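Local coordinates for hypothetical protein PH1897 (Pyrococcus horikoshii, PDB 1VDW) that probably hydrolyses fructose 1,6-bisphosphate to fructose 6-phosphate and phosphate with magnesium, as a homodimeric member of the inositol monophosphatase superfamily, at residues L245-I248 against L249-E253. Residues are numbered along the deposited sequence; the frame is centred on the assembly and turned at random. Where two conformers were deposited one is given.
Sequences LETI and LRSIE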
ATOM      1  N   LEU A 245       1.251 -20.258  10.209  1.00 15.59           N
ATOM      2  CA  LEU A 245      -0.167 -20.041  10.459  1.00 16.21           C
ATOM      3  C   LEU A 245      -0.486 -20.389  11.911  1.00 15.61           C
ATOM      4  O   LEU A 245      -1.169 -19.636  12.604  1.00 16.38           O
ATOM      5  CB  LEU A 245      -1.007 -20.896   9.504  1.00 17.46           C
ATOM      6  CG  LEU A 245      -2.484 -20.521   9.337  1.00 18.87           C
ATOM      7  CD1 LEU A 245      -3.032 -21.188   8.088  1.00 19.36           C
ATOM      8  CD2 LEU A 245      -3.282 -20.926  10.564  1.00 22.00           C
ATOM      9  N   GLU A 246       0.015 -21.529  12.375  1.00 17.53           N
ATOM     10  CA  GLU A 246      -0.230 -21.941  13.750  1.00 18.51           C
ATOM     11  C   GLU A 246       0.423 -20.985  14.744  1.00 18.50           C
ATOM     12  O   GLU A 246      -0.138 -20.703  15.804  1.00 18.82           O
ATOM     13  CB  GLU A 246       0.259 -23.376  13.968  1.00 20.04           C
ATOM     14  CG  GLU A 246      -0.677 -24.407  13.352  1.00 22.48           C
ATOM     15  CD  GLU A 246      -0.232 -25.831  13.589  1.00 24.48           C
ATOM     16  OE1 GLU A 246       0.203 -26.139  14.720  1.00 26.20           O
ATOM     17  OE2 GLU A 246      -0.332 -26.647  12.649  1.00 26.31           O
ATOM     18  N   THR A 247       1.603 -20.477  14.400  1.00 18.61           N
ATOM     19  CA  THR A 247       2.292 -19.532  15.270  1.00 19.35           C
ATOM     20  C   THR A 247       1.470 -18.253  15.381  1.00 18.39           C
ATOM     21  O   THR A 247       1.364 -17.661  16.454  1.00 17.97           O
ATOM     22  CB  THR A 247       3.691 -19.190  14.728  1.00 20.99           C
ATOM     23  OG1 THR A 247       4.522 -20.355  14.795  1.00 22.95           O
ATOM     24  CG2 THR A 247       4.323 -18.064  15.540  1.00 23.24           C
ATOM     25  N   ILE A 248       0.882 -17.828  14.266  1.00 16.27           N
ATOM     26  CA  ILE A 248       0.060 -16.627  14.270  1.00 16.16           C
ATOM     27  C   ILE A 248      -1.154 -16.839  15.173  1.00 16.04           C
ATOM     28  O   ILE A 248      -1.490 -15.978  15.983  1.00 16.09           O
ATOM     29  CB  ILE A 248      -0.408 -16.266  12.838  1.00 15.75           C
ATOM     30  CG1 ILE A 248       0.795 -15.802  12.011  1.00 16.23           C
ATOM     31  CG2 ILE A 248      -1.478 -15.178  12.890  1.00 15.51           C
ATOM     32  CD1 ILE A 248       0.503 -15.619  10.535  1.00 17.28           C
ATOM     33  N   LEU A 249      -1.806 -17.990  15.042  1.00 17.27           N
ATOM     34  CA  LEU A 249      -2.972 -18.282  15.869  1.00 18.87           C
ATOM     35  C   LEU A 249      -2.613 -18.260  17.354  1.00 19.21           C
ATOM     36  O   LEU A 249      -3.365 -17.731  18.173  1.00 19.80           O
ATOM     37  CB  LEU A 249      -3.563 -19.644  15.493  1.00 19.61           C
ATOM     38  CG  LEU A 249      -4.244 -19.723  14.123  1.00 20.85           C
ATOM     39  CD1 LEU A 249      -4.674 -21.156  13.847  1.00 21.95           C
ATOM     40  CD2 LEU A 249      -5.442 -18.783  14.087  1.00 22.49           C
ATOM     41  N   ARG A 250      -1.458 -18.822  17.694  1.00 20.40           N
ATOM     42  CA  ARG A 250      -1.014 -18.852  19.085  1.00 21.49           C
ATOM     43  C   ARG A 250      -0.651 -17.465  19.603  1.00 21.05           C
ATOM     44  O   ARG A 250      -0.629 -17.230  20.813  1.00 22.05           O
ATOM     45  CB  ARG A 250       0.202 -19.772  19.250  1.00 23.72           C
ATOM     46  CG  ARG A 250      -0.090 -21.253  19.100  1.00 27.36           C
ATOM     47  CD  ARG A 250       1.019 -22.121  19.699  1.00 28.45           C
ATOM     48  NE  ARG A 250       2.336 -21.835  19.136  0.50 29.07           N
ATOM     49  CZ  ARG A 250       2.725 -22.193  17.917  0.50 28.74           C
ATOM     50  NH1 ARG A 250       1.898 -22.856  17.121  0.50 29.68           N
ATOM     51  NH2 ARG A 250       3.944 -21.889  17.495  0.50 29.08           N
ATOM     52  N   SER A 251      -0.375 -16.543  18.686  1.00 20.05           N
ATOM     53  CA  SER A 251       0.019 -15.192  19.062  1.00 19.98           C
ATOM     54  C   SER A 251      -1.099 -14.159  19.040  1.00 20.65           C
ATOM     55  O   SER A 251      -0.858 -12.981  19.312  1.00 21.19           O
ATOM     56  CB  SER A 251       1.150 -14.718  18.150  1.00 19.66           C
ATOM     57  OG  SER A 251       2.249 -15.609  18.196  1.00 21.15           O
ATOM     58  N   ILE A 252      -2.315 -14.587  18.716  1.00 22.14           N
ATOM     59  CA  ILE A 252      -3.436 -13.658  18.667  1.00 23.80           C
ATOM     60  C   ILE A 252      -3.751 -13.094  20.047  1.00 24.81           C
ATOM     61  O   ILE A 252      -3.843 -13.830  21.030  1.00 25.79           O
ATOM     62  CB  ILE A 252      -4.699 -14.330  18.077  1.00 23.61           C
ATOM     63  CG1 ILE A 252      -4.467 -14.635  16.594  1.00 24.72           C
ATOM     64  CG2 ILE A 252      -5.909 -13.421  18.252  1.00 23.14           C
ATOM     65  CD1 ILE A 252      -5.651 -15.265  15.892  1.00 25.74           C
ATOM     66  N   GLU A 253      -3.903 -11.775  20.107  1.00 26.23           N
ATOM     67  CA  GLU A 253      -4.205 -11.077  21.352  1.00 27.39           C
ATOM     68  C   GLU A 253      -5.529 -10.334  21.214  1.00 29.17           C
ATOM     69  O   GLU A 253      -6.070 -10.212  20.114  1.00 29.28           O
ATOM     70  CB  GLU A 253      -3.086 -10.084  21.676  1.00 27.64           C
ATOM     71  CG  GLU A 253      -1.738 -10.730  21.965  1.00 27.52           C
ATOM     72  CD  GLU A 253      -0.622  -9.712  22.103  1.00 27.94           C
ATOM     73  OE1 GLU A 253      -0.220  -9.122  21.078  1.00 25.66           O
ATOM     74  OE2 GLU A 253      -0.149  -9.494  23.240  1.00 28.59           O
TER
HETATM   75  O   HOH W   1       3.873 -23.174  15.210  1.00 31.62           O
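Leu-245 runs alongside Leu-249, one helical turn later, the two side chains pointing the same way: Leu-245 CD2 lies 3.6 Å from Leu-249 CD1.

At the helix end, Ser-251 OG donates to Thr-247 O at 2.8 Å, whereas the bond from Ser-251 N to that oxygen is weak (N-H...O 124°). Ser-251 N also bonds to the residue three back, reaching Ile-248 O at 3.0 Å from above the carbonyl plane. An alanine here would probably cost Thr-247 O its short hydroxyl bond, with the amide of the same residue making only a weak one.

In one of its two conformers, Arg-250 bends at chi3 (-56°) and folds back along the helix, so that Thr-247 CA sits over one face of the guanidinium, displaced from its middle. A water level with the group, outside its edge, accepts from Arg-250 NH2 and donates to Thr-247 OG1 at 2.9 Å; the same OG1 is hydrogen-bonded to the carbonyl of Glu-243.

Leu-245 and Leu-249 both rest on Ile-237 of strand 234-239, while Ile-248 touches Ile-237 too, Ala-189 and Val-191 of strand 189-193, and Ile-162 of helix 160-164, seating C-terminal helix 242-250 against the five-stranded sheet.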